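Long-range contact in Mab-21 domain-containing protein (Tribolium castaneum, PDB 7LT2), which senses double-stranded RNA and, as a cGAS-like nucleotidyltransferase of innate immunity, makes the cyclic dinucleotide 2',3'-cGAMP from ATP and GTP: residues G164-K172 with G180-D191. Sequence-based numbering, arbitrary orientation.
Sequences GTFHINWWK and GISHSSGEKIMD
The imidazole of His-167 lies flat over the backbone of Ser-184, whose CA sits 3.8 Å from the ring centroid and almost straight above it, a CH-pi contact. With CG anti to the carbonyl carbon (chi1 -75°), the ring stands off the sheet where Ser-184 enters the turn, while NE2 hydrogen-bonds to Glu-158 OE1 on strand 156-161; a flat, polar aromatic suits both tasks. Ser-184 also closes the ladder, its N donating to Thr-165 O at 3.1 Å. Water 1 donates to the same oxygen and bonds His-183 ND1 at the ring edge, helping to hold the imidazole's rotation.

Residues 167-169 pair antiparallel with 180-182, the straightest bond running from His-167 N to Ser-182 O (2.9 Å, 170°). This is the 164-171/177-183 hairpin of the nucleotidyltransferase-domain sheet; a type I turn from His-183 to Gly-186 then leads into strand 188-200, where Ile-189 and Met-190 form a classic bulge opposite Ile-181.

On the face turned to helix 18-42, Phe-166 CD1 meets Ile-189 CD1 at 3.9 Å. The same methyl lies 3.5 Å above the His-183 ring plane, offset toward the rim, and Ile-168 packs on Ile-181, apolar groups suited to this buried side. On the opposite face, with His-167, water 2 joins Asn-169 ND2, Gly-180 O and Ser-182 OG, while Asn-169 OD1 hydrogen-bonds Thr-156 OG1. Trp-171 CH2 lies 3.8 Å from Gly-180 CA, an approach that glycine permits. The indole edge meets the Asp-191 carboxylate, planes 79° apart, and Lys-188 NZ salt-bridges OD1 of that aspartate, close to Glu-70 and Asp-193 of the predicted catalytic metal site.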
loop_
_atom_site.group_PDB
_atom_site.type_symbol
_atom_site.label_atom_id
_atom_site.label_comp_id
_atom_site.label_asym_id
_atom_site.label_seq_id
_atom_site.Cartn_x
_atom_site.Cartn_y
_atom_site.Cartn_z
ATOM N N GLY A 164 -14.037 -21.097 7.486
ATOM C CA GLY A 164 -15.076 -21.575 6.593
ATOM C C GLY A 164 -14.601 -21.825 5.178
ATOM O O GLY A 164 -13.441 -22.174 4.953
ATOM N N THR A 165 -15.503 -21.653 4.219
ATOM C CA THR A 165 -15.239 -21.919 2.812
ATOM C C THR A 165 -15.274 -20.611 2.037
ATOM O O THR A 165 -16.132 -19.756 2.281
ATOM C CB THR A 165 -16.267 -22.896 2.243
ATOM O OG1 THR A 165 -16.230 -24.111 3.003
ATOM C CG2 THR A 165 -15.968 -23.212 0.780
ATOM N N PHE A 166 -14.338 -20.457 1.106
ATOM C CA PHE A 166 -14.183 -19.202 0.393
ATOM C C PHE A 166 -13.984 -19.468 -1.087
ATOM O O PHE A 166 -13.526 -20.541 -1.491
ATOM C CB PHE A 166 -13.026 -18.392 0.988
ATOM C CG PHE A 166 -13.242 -18.078 2.433
ATOM C CD1 PHE A 166 -14.014 -16.988 2.803
ATOM C CD2 PHE A 166 -12.762 -18.924 3.417
ATOM C CE1 PHE A 166 -14.264 -16.728 4.133
ATOM C CE2 PHE A 166 -13.004 -18.664 4.747
ATOM C CZ PHE A 166 -13.755 -17.566 5.106
ATOM N N HIS A 167 -14.367 -18.482 -1.889
ATOM C CA HIS A 167 -14.280 -18.548 -3.337
ATOM C C HIS A 167 -13.255 -17.537 -3.823
ATOM O O HIS A 167 -13.233 -16.390 -3.362
ATOM C CB HIS A 167 -15.639 -18.269 -3.984
ATOM C CG HIS A 167 -16.603 -19.407 -3.877
ATOM N ND1 HIS A 167 -17.918 -19.311 -4.283
ATOM C CD2 HIS A 167 -16.444 -20.668 -3.412
ATOM C CE1 HIS A 167 -18.526 -20.464 -4.072
ATOM N NE2 HIS A 167 -17.654 -21.305 -3.544
ATOM N N ILE A 168 -12.404 -17.963 -4.749
ATOM C CA ILE A 168 -11.367 -17.105 -5.304
ATOM C C ILE A 168 -11.572 -17.021 -6.808
ATOM O O ILE A 168 -11.546 -18.042 -7.509
ATOM C CB ILE A 168 -9.956 -17.611 -4.969
ATOM C CG1 ILE A 168 -9.694 -17.501 -3.468
ATOM C CG2 ILE A 168 -8.916 -16.810 -5.727
ATOM C CD1 ILE A 168 -8.294 -17.902 -3.087
ATOM N N ASN A 169 -11.790 -15.807 -7.296
ATOM C CA ASN A 169 -11.790 -15.503 -8.713
ATOM C C ASN A 169 -10.521 -14.726 -9.036
ATOM O O ASN A 169 -9.877 -14.166 -8.147
ATOM C CB ASN A 169 -13.044 -14.709 -9.096
ATOM C CG ASN A 169 -14.318 -15.517 -8.908
ATOM O OD1 ASN A 169 -14.615 -16.416 -9.698
ATOM N ND2 ASN A 169 -15.075 -15.203 -7.864
ATOM N N TRP A 170 -10.133 -14.715 -10.309
ATOM C CA TRP A 170 -8.862 -14.084 -10.634
ATOM C C TRP A 170 -8.906 -13.469 -12.022
ATOM O O TRP A 170 -9.688 -13.873 -12.890
ATOM C CB TRP A 170 -7.694 -15.067 -10.560
ATOM C CG TRP A 170 -7.737 -16.050 -11.650
ATOM C CD1 TRP A 170 -7.199 -15.921 -12.902
ATOM C CD2 TRP A 170 -8.382 -17.316 -11.616
ATOM N NE1 TRP A 170 -7.464 -17.041 -13.645
ATOM C CE2 TRP A 170 -8.189 -17.915 -12.878
ATOM C CE3 TRP A 170 -9.097 -18.010 -10.640
ATOM C CZ2 TRP A 170 -8.684 -19.177 -13.187
ATOM C CZ3 TRP A 170 -9.580 -19.262 -10.947
ATOM C CH2 TRP A 170 -9.379 -19.832 -12.210
ATOM N N TRP A 171 -8.013 -12.504 -12.221
ATOM C CA TRP A 171 -7.874 -11.761 -13.466
ATOM C C TRP A 171 -6.588 -10.953 -13.372
ATOM O O TRP A 171 -5.982 -10.837 -12.306
ATOM C CB TRP A 171 -9.081 -10.849 -13.718
ATOM C CG TRP A 171 -9.355 -9.901 -12.579
ATOM C CD1 TRP A 171 -8.825 -8.655 -12.403
ATOM C CD2 TRP A 171 -10.229 -10.126 -11.462
ATOM N NE1 TRP A 171 -9.311 -8.094 -11.242
ATOM C CE2 TRP A 171 -10.174 -8.976 -10.649
ATOM C CE3 TRP A 171 -11.050 -11.189 -11.072
ATOM C CZ2 TRP A 171 -10.901 -8.863 -9.465
ATOM C CZ3 TRP A 171 -11.776 -11.073 -9.895
ATOM C CH2 TRP A 171 -11.700 -9.916 -9.109
ATOM N N LYS A 172 -6.182 -10.375 -14.496
ATOM C CA LYS A 172 -4.971 -9.556 -14.540
ATOM C C LYS A 172 -5.323 -8.206 -15.150
ATOM O O LYS A 172 -5.404 -8.071 -16.373
ATOM C CB LYS A 172 -3.868 -10.258 -15.321
ATOM C CG LYS A 172 -2.516 -9.598 -15.202
ATOM C CD LYS A 172 -1.426 -10.513 -15.724
ATOM C CE LYS A 172 -0.071 -9.833 -15.672
ATOM N NZ LYS A 172 -0.024 -8.658 -16.583
ATOM N N GLY A 180 -9.761 -12.073 -6.416
ATOM C CA GLY A 180 -10.977 -11.606 -5.775
ATOM C C GLY A 180 -11.484 -12.639 -4.786
ATOM O O GLY A 180 -11.841 -13.751 -5.183
ATOM N N ILE A 181 -11.521 -12.304 -3.500
ATOM C CA ILE A 181 -11.836 -13.269 -2.450
ATOM C C ILE A 181 -13.236 -12.985 -1.923
ATOM O O ILE A 181 -13.542 -11.853 -1.528
ATOM C CB ILE A 181 -10.791 -13.225 -1.322
ATOM C CG1 ILE A 181 -9.406 -13.554 -1.892
ATOM C CG2 ILE A 181 -11.166 -14.204 -0.207
ATOM C CD1 ILE A 181 -8.260 -13.369 -0.917
ATOM N N SER A 182 -14.085 -14.013 -1.918
ATOM C CA SER A 182 -15.464 -13.905 -1.458
ATOM C C SER A 182 -15.787 -15.045 -0.501
ATOM O O SER A 182 -15.152 -16.102 -0.522
ATOM C CB SER A 182 -16.459 -13.944 -2.630
ATOM O OG SER A 182 -16.227 -12.900 -3.561
ATOM N N HIS A 183 -16.792 -14.824 0.342
ATOM C CA HIS A 183 -17.394 -15.937 1.065
ATOM C C HIS A 183 -18.031 -16.902 0.071
ATOM O O HIS A 183 -18.517 -16.496 -0.990
ATOM C CB HIS A 183 -18.458 -15.433 2.046
ATOM C CG HIS A 183 -17.914 -14.562 3.134
ATOM N ND1 HIS A 183 -17.381 -15.071 4.297
ATOM C CD2 HIS A 183 -17.822 -13.215 3.236
ATOM C CE1 HIS A 183 -16.976 -14.076 5.067
ATOM N NE2 HIS A 183 -17.233 -12.939 4.446
ATOM N N SER A 184 -18.025 -18.196 0.413
ATOM C CA SER A 184 -18.712 -19.167 -0.436
ATOM C C SER A 184 -20.205 -18.881 -0.531
ATOM O O SER A 184 -20.848 -19.319 -1.492
ATOM C CB SER A 184 -18.486 -20.592 0.078
ATOM O OG SER A 184 -19.152 -20.802 1.311
ATOM N N SER A 185 -20.764 -18.151 0.433
ATOM C CA SER A 185 -22.167 -17.762 0.381
ATOM C C SER A 185 -22.433 -16.620 -0.594
ATOM O O SER A 185 -23.600 -16.280 -0.812
ATOM C CB SER A 185 -22.660 -17.378 1.782
ATOM O OG SER A 185 -21.738 -16.537 2.450
ATOM N N GLY A 186 -21.395 -16.021 -1.177
ATOM C CA GLY A 186 -21.542 -15.045 -2.245
ATOM C C GLY A 186 -21.011 -13.659 -1.936
ATOM O O GLY A 186 -20.717 -12.902 -2.875
ATOM N N GLU A 187 -20.877 -13.289 -0.665
ATOM C CA GLU A 187 -20.503 -11.920 -0.327
ATOM C C GLU A 187 -19.028 -11.669 -0.618
ATOM O O GLU A 187 -18.158 -12.419 -0.168
ATOM C CB GLU A 187 -20.795 -11.634 1.146
ATOM C CG GLU A 187 -22.270 -11.736 1.541
ATOM C CD GLU A 187 -22.700 -13.154 1.863
ATOM O OE1 GLU A 187 -21.878 -14.081 1.702
ATOM O OE2 GLU A 187 -23.864 -13.342 2.283
ATOM N N LYS A 188 -18.749 -10.589 -1.347
ATOM C CA LYS A 188 -17.376 -10.211 -1.659
ATOM C C LYS A 188 -16.654 -9.715 -0.410
ATOM O O LYS A 188 -17.229 -8.998 0.413
ATOM C CB LYS A 188 -17.368 -9.121 -2.735
ATOM C CG LYS A 188 -15.990 -8.630 -3.137
ATOM C CD LYS A 188 -15.198 -9.756 -3.774
ATOM C CE LYS A 188 -13.926 -9.256 -4.421
ATOM N NZ LYS A 188 -14.169 -8.681 -5.787
ATOM N N ILE A 189 -15.381 -10.099 -0.266
ATOM C CA ILE A 189 -14.586 -9.608 0.859
ATOM C C ILE A 189 -13.594 -8.548 0.390
ATOM O O ILE A 189 -13.700 -7.378 0.783
ATOM C CB ILE A 189 -13.869 -10.758 1.589
ATOM C CG1 ILE A 189 -14.890 -11.769 2.112
ATOM C CG2 ILE A 189 -13.026 -10.203 2.728
ATOM C CD1 ILE A 189 -14.274 -13.061 2.628
ATOM N N MET A 190 -12.629 -8.931 -0.447
ATOM C CA MET A 190 -11.625 -7.970 -0.900
ATOM C C MET A 190 -10.868 -8.550 -2.086
ATOM O O MET A 190 -10.802 -9.771 -2.262
ATOM C CB MET A 190 -10.646 -7.607 0.223
ATOM C CG MET A 190 -10.419 -6.103 0.377
ATOM S SD MET A 190 -9.641 -5.645 1.929
ATOM C CE MET A 190 -10.994 -5.911 3.062
ATOM N N ASP A 191 -10.306 -7.651 -2.902
ATOM C CA ASP A 191 -9.355 -8.010 -3.949
ATOM C C ASP A 191 -7.938 -7.921 -3.401
ATOM O O ASP A 191 -7.627 -7.049 -2.588
ATOM C CB ASP A 191 -9.471 -7.072 -5.157
ATOM C CG ASP A 191 -10.751 -7.261 -5.946
ATOM O OD1 ASP A 191 -11.406 -8.310 -5.801
ATOM O OD2 ASP A 191 -11.091 -6.352 -6.739
HETATM O O HOH W 1 -17.313 -17.989 4.352
HETATM O O HOH W 2 -14.700 -13.850 -5.425
#